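Local coordinates for probable csgAB operon transcriptional regulatory protein (Salmonella typhimurium, PDB 5XP0), which is the master regulator of curli fimbriae and biofilm formation, needed for transcription of the csgAB operon, and is represented here by its atypical receiver domain, at residues M68-K72 against K73-Y77; Q140-A143 against S144-T148. One frame throughout, in Å; residues are numbered along the deposited sequence.

Interaction 1: M68-K72 against K73-Y77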
loop_
_atom_site.group_PDB
_atom_site.type_symbol
_atom_site.label_atom_id
_atom_site.label_comp_id
_atom_site.label_asym_id
_atom_site.label_seq_id
_atom_site.Cartn_x
_atom_site.Cartn_y
_atom_site.Cartn_z
ATOM N N MET B 68 -6.090 -7.722 -3.603
ATOM C CA MET B 68 -5.052 -7.695 -4.630
ATOM C C MET B 68 -3.844 -8.533 -4.255
ATOM O O MET B 68 -3.024 -8.830 -5.123
ATOM C CB MET B 68 -4.569 -6.270 -4.867
ATOM C CG MET B 68 -5.348 -5.452 -5.860
ATOM S SD MET B 68 -4.595 -3.799 -5.997
ATOM C CE MET B 68 -5.887 -2.939 -6.941
ATOM N N GLU B 69 -3.692 -8.887 -2.985
ATOM C CA GLU B 69 -2.572 -9.700 -2.538
ATOM C C GLU B 69 -2.983 -11.142 -2.296
ATOM O O GLU B 69 -2.167 -11.945 -1.853
ATOM C CB GLU B 69 -1.981 -9.108 -1.253
ATOM C CG GLU B 69 -1.455 -7.700 -1.436
ATOM C CD GLU B 69 -0.404 -7.628 -2.520
ATOM O OE1 GLU B 69 0.482 -8.504 -2.545
ATOM O OE2 GLU B 69 -0.504 -6.745 -3.386
ATOM N N ALA B 70 -4.223 -11.489 -2.607
ATOM C CA ALA B 70 -4.787 -12.796 -2.296
ATOM C C ALA B 70 -4.873 -13.613 -3.573
ATOM O O ALA B 70 -5.159 -13.074 -4.640
ATOM C CB ALA B 70 -6.175 -12.677 -1.668
ATOM N N ASP B 71 -4.469 -14.861 -3.477
ATOM C CA ASP B 71 -4.716 -15.873 -4.483
ATOM C C ASP B 71 -5.624 -16.919 -3.867
ATOM O O ASP B 71 -6.055 -16.798 -2.715
ATOM C CB ASP B 71 -3.388 -16.470 -4.960
ATOM C CG ASP B 71 -2.510 -16.922 -3.806
ATOM O OD1 ASP B 71 -3.059 -17.284 -2.748
ATOM O OD2 ASP B 71 -1.272 -16.909 -3.959
ATOM N N LYS B 72 -5.880 -17.994 -4.610
ATOM C CA LYS B 72 -6.860 -18.951 -4.136
ATOM C C LYS B 72 -6.393 -19.573 -2.832
ATOM O O LYS B 72 -7.199 -19.829 -1.932
ATOM C CB LYS B 72 -7.094 -20.033 -5.200
ATOM C CG LYS B 72 -8.059 -21.151 -4.767
ATOM C CD LYS B 72 -8.125 -22.287 -5.793
ATOM C CE LYS B 72 -9.280 -23.246 -5.520
ATOM N NZ LYS B 72 -9.074 -24.076 -4.299
ATOM N N LYS B 73 -5.090 -19.803 -2.705
ATOM C CA LYS B 73 -4.562 -20.432 -1.499
ATOM C C LYS B 73 -4.778 -19.532 -0.285
ATOM O O LYS B 73 -5.283 -19.971 0.752
ATOM C CB LYS B 73 -3.074 -20.720 -1.702
ATOM C CG LYS B 73 -2.800 -21.862 -2.665
ATOM C CD LYS B 73 -1.316 -21.963 -3.023
ATOM C CE LYS B 73 -1.060 -23.035 -4.078
ATOM N NZ LYS B 73 -1.339 -24.409 -3.590
ATOM N N LEU B 74 -4.456 -18.251 -0.427
ATOM C CA LEU B 74 -4.534 -17.325 0.697
ATOM C C LEU B 74 -5.989 -17.026 1.050
ATOM O O LEU B 74 -6.328 -16.824 2.226
ATOM C CB LEU B 74 -3.766 -16.043 0.357
ATOM C CG LEU B 74 -2.229 -16.127 0.428
ATOM C CD1 LEU B 74 -1.617 -14.806 0.041
ATOM C CD2 LEU B 74 -1.705 -16.549 1.802
ATOM N N ILE B 75 -6.860 -16.967 0.046
ATOM C CA ILE B 75 -8.287 -16.814 0.318
ATOM C C ILE B 75 -8.757 -17.983 1.161
ATOM O O ILE B 75 -9.367 -17.812 2.221
ATOM C CB ILE B 75 -9.062 -16.685 -1.012
ATOM C CG1 ILE B 75 -8.796 -15.294 -1.651
ATOM C CG2 ILE B 75 -10.546 -16.961 -0.818
ATOM C CD1 ILE B 75 -9.320 -15.145 -3.072
ATOM N N HIS B 76 -8.435 -19.202 0.727
ATOM C CA HIS B 76 -8.817 -20.361 1.512
ATOM C C HIS B 76 -8.205 -20.309 2.908
ATOM O O HIS B 76 -8.855 -20.674 3.898
ATOM C CB HIS B 76 -8.392 -21.644 0.803
ATOM C CG HIS B 76 -8.774 -22.879 1.550
ATOM N ND1 HIS B 76 -7.841 -23.730 2.101
ATOM C CD2 HIS B 76 -9.987 -23.384 1.878
ATOM C CE1 HIS B 76 -8.463 -24.719 2.716
ATOM N NE2 HIS B 76 -9.766 -24.532 2.595
ATOM N N TYR B 77 -6.931 -19.954 2.998
ATOM C CA TYR B 77 -6.307 -19.896 4.310
ATOM C C TYR B 77 -7.005 -18.863 5.190
ATOM O O TYR B 77 -7.425 -19.174 6.306
ATOM C CB TYR B 77 -4.822 -19.571 4.200
ATOM C CG TYR B 77 -4.259 -19.358 5.567
ATOM C CD1 TYR B 77 -3.881 -20.434 6.350
ATOM C CD2 TYR B 77 -4.152 -18.091 6.095
ATOM C CE1 TYR B 77 -3.384 -20.255 7.608
ATOM C CE2 TYR B 77 -3.672 -17.898 7.342
ATOM C CZ TYR B 77 -3.286 -18.994 8.104
ATOM O OH TYR B 77 -2.791 -18.810 9.353
#
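D71 meets L74 through its carboxylate: OD1 accepts from L74 N at 2.9 Å, the donor lying nearly on the line of the side chain's C-O bond and the N-H pointing back at 162°. This is the N-cap of helix 72-83, where the first amide groups have no preceding turn to bond to. Aspartate suits the place because its side chain is short enough to curl over that open end. The curl comes from chi1 of 51°, which sets CG between the backbone N and the carbonyl carbon and turns the carboxylate toward the helix it precedes. The same oxygen rests against the aliphatic part of L74, with CB 3.4 Å from D71 OD1. Here chi1 of L74, -76°, swings CG away from its own carbonyl carbon and takes CD1 back along the incoming loop, to 3.5 Å from E69 O. A70 CB also touches I75 CG1 at 3.7 Å; the methyl of alanine is small enough to lie against the branched isoleucine close to the cap. I75 CG1 also leans on D71 O, the oxygen that receives I75 N at 2.9 Å as the first full helical bond. K72 follows with the next one, its O taking H76 N, while its CB points away from the turn and the chain beyond it runs straight until a bend at its last torsion. E69 turns its end from the helix, and its carboxylate forms a salt bridge with K25 of the second subunit. M68 N is hydrogen-bonded to D66 OD1 at the end of strand 61-66. The capping carboxylate therefore replaces a missing helical acceptor, and its negative charge at the positive end of the helix dipole probably adds electrostatic stabilisation.

Interaction 2: Q140-A143 against S144-T148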
loop_
_atom_site.group_PDB
_atom_site.type_symbol
_atom_site.label_atom_id
_atom_site.label_comp_id
_atom_site.label_asym_id
_atom_site.label_seq_id
_atom_site.Cartn_x
_atom_site.Cartn_y
_atom_site.Cartn_z
ATOM N N GLN B 140 -26.623 -1.993 -3.079
ATOM C CA GLN B 140 -27.978 -2.486 -2.881
ATOM C C GLN B 140 -28.129 -3.874 -3.496
ATOM O O GLN B 140 -28.740 -4.765 -2.899
ATOM C CB GLN B 140 -29.000 -1.506 -3.455
ATOM C CG GLN B 140 -29.228 -0.255 -2.621
ATOM C CD GLN B 140 -29.987 -0.547 -1.349
ATOM O OE1 GLN B 140 -30.844 -1.424 -1.322
ATOM N NE2 GLN B 140 -29.681 0.193 -0.284
ATOM N N LYS B 141 -27.531 -4.105 -4.660
ATOM C CA LYS B 141 -27.737 -5.395 -5.306
ATOM C C LYS B 141 -26.999 -6.506 -4.553
ATOM O O LYS B 141 -27.529 -7.617 -4.390
ATOM C CB LYS B 141 -27.285 -5.310 -6.768
ATOM C CG LYS B 141 -27.843 -6.389 -7.665
ATOM C CD LYS B 141 -27.317 -6.264 -9.103
ATOM C CE LYS B 141 -25.961 -6.937 -9.310
ATOM N NZ LYS B 141 -24.821 -5.972 -9.334
ATOM N N LEU B 142 -25.808 -6.217 -4.027
ATOM C CA LEU B 142 -25.088 -7.267 -3.316
ATOM C C LEU B 142 -25.741 -7.560 -1.968
ATOM O O LEU B 142 -25.887 -8.734 -1.593
ATOM C CB LEU B 142 -23.615 -6.885 -3.167
ATOM C CG LEU B 142 -22.756 -7.847 -2.358
ATOM C CD1 LEU B 142 -22.920 -9.270 -2.876
ATOM C CD2 LEU B 142 -21.307 -7.381 -2.431
ATOM N N ALA B 143 -26.161 -6.509 -1.234
ATOM C CA ALA B 143 -26.902 -6.725 0.009
ATOM C C ALA B 143 -28.115 -7.596 -0.227
ATOM O O ALA B 143 -28.434 -8.458 0.601
ATOM C CB ALA B 143 -27.349 -5.403 0.644
ATOM N N SER B 144 -28.832 -7.362 -1.336
ATOM C CA SER B 144 -30.017 -8.166 -1.617
ATOM C C SER B 144 -29.640 -9.615 -1.885
ATOM O O SER B 144 -30.309 -10.542 -1.399
ATOM C CB SER B 144 -30.803 -7.612 -2.808
ATOM O OG SER B 144 -31.974 -8.421 -3.028
ATOM N N TYR B 145 -28.573 -9.832 -2.652
ATOM C CA TYR B 145 -28.084 -11.189 -2.862
ATOM C C TYR B 145 -27.781 -11.862 -1.538
ATOM O O TYR B 145 -28.177 -13.005 -1.303
ATOM C CB TYR B 145 -26.826 -11.175 -3.728
ATOM C CG TYR B 145 -26.203 -12.552 -3.882
ATOM C CD1 TYR B 145 -26.655 -13.447 -4.854
ATOM C CD2 TYR B 145 -25.175 -12.962 -3.042
ATOM C CE1 TYR B 145 -26.068 -14.702 -4.999
ATOM C CE2 TYR B 145 -24.582 -14.210 -3.177
ATOM C CZ TYR B 145 -25.032 -15.075 -4.150
ATOM O OH TYR B 145 -24.444 -16.309 -4.253
ATOM N N LEU B 146 -27.086 -11.159 -0.652
ATOM C CA LEU B 146 -26.673 -11.788 0.591
ATOM C C LEU B 146 -27.873 -12.057 1.485
ATOM O O LEU B 146 -27.914 -13.077 2.177
ATOM C CB LEU B 146 -25.627 -10.933 1.319
ATOM C CG LEU B 146 -24.258 -10.800 0.624
ATOM C CD1 LEU B 146 -23.360 -9.806 1.367
ATOM C CD2 LEU B 146 -23.603 -12.175 0.493
ATOM N N ILE B 147 -28.862 -11.160 1.481
ATOM C CA ILE B 147 -29.987 -11.323 2.399
ATOM C C ILE B 147 -30.849 -12.504 1.987
ATOM O O ILE B 147 -31.382 -13.221 2.843
ATOM C CB ILE B 147 -30.811 -10.023 2.486
ATOM C CG1 ILE B 147 -30.032 -9.002 3.290
ATOM C CG2 ILE B 147 -32.182 -10.265 3.090
ATOM C CD1 ILE B 147 -30.581 -7.611 3.285
ATOM N N THR B 148 -31.039 -12.665 0.716
ATOM C CA THR B 148 -31.915 -13.657 0.246
ATOM C C THR B 148 -31.440 -15.008 -0.404
ATOM O O THR B 148 -32.017 -15.382 -1.327
ATOM C CB THR B 148 -32.881 -12.967 -0.762
ATOM O OG1 THR B 148 -32.227 -12.925 -1.979
ATOM C CG2 THR B 148 -33.282 -11.643 -0.465
#
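L142 and L146 meet one helical turn apart on the same flank of helix 140-147: L142 sets its CD1 methyl against the branch carbon of L146, CD1 to CG 4.0 Å, in a slanting approach. The two leucines start from different first torsions: CG of L142 is anti to the backbone N (chi1 176°), whereas in L146 it is anti to the carbonyl carbon (chi1 -67°), which directs it back over the preceding turn. L142 CD1 also lies 4.3 Å from Y145 CD2, meeting the ring obliquely. Beneath these side chains the backbone repeats the alpha-helical i to i+4 pattern, L146 N reaching L142 O at 2.9 Å and I147 N reaching A143 O at 2.9 Å. I147 CG1 packs on that second carbonyl, while A143 adds little bulk and turns its methyl against F138. At the last turn S144 O receives both T148 N and T148 OG1, each at 3.1 Å, from opposite faces of its plane. Threonine suits this end because its hydroxyl can reach back to the carbonyl as the chain leaves helical geometry. Farther out, L142 packs on Y102 and I105 of helix 102-107, L146 on E106, and K141 NZ makes a hydrogen bond with Y102 OH. The apolar flank is thus probably held largely by dispersion against helix 102-107, with K141 as a polar tie, while paired donors satisfy a carbonyl at the helix end.

Overall arrangement
Interaction 1 comes first along the chain and interaction 2 near its end; their centres lie 24 Å apart and their nearest atoms about 14 Å, without touching. Interaction 1 carries the loop after strand 61-66, the central strand of the five-stranded parallel sheet, into helix 72-83, within the CheY-like receiver fold. Interaction 2 lies wholly on helix 140-147 and the residue that ends it, a helix which follows the last strand, 111-114, and helix 121-132 and packs on helix 102-107. Both are surface contacts, one starting a helix and the other running to a helix end. M68 and E69 also reach the second subunit, so interaction 1 borders the dimer contact, whereas interaction 2 stands apart from it.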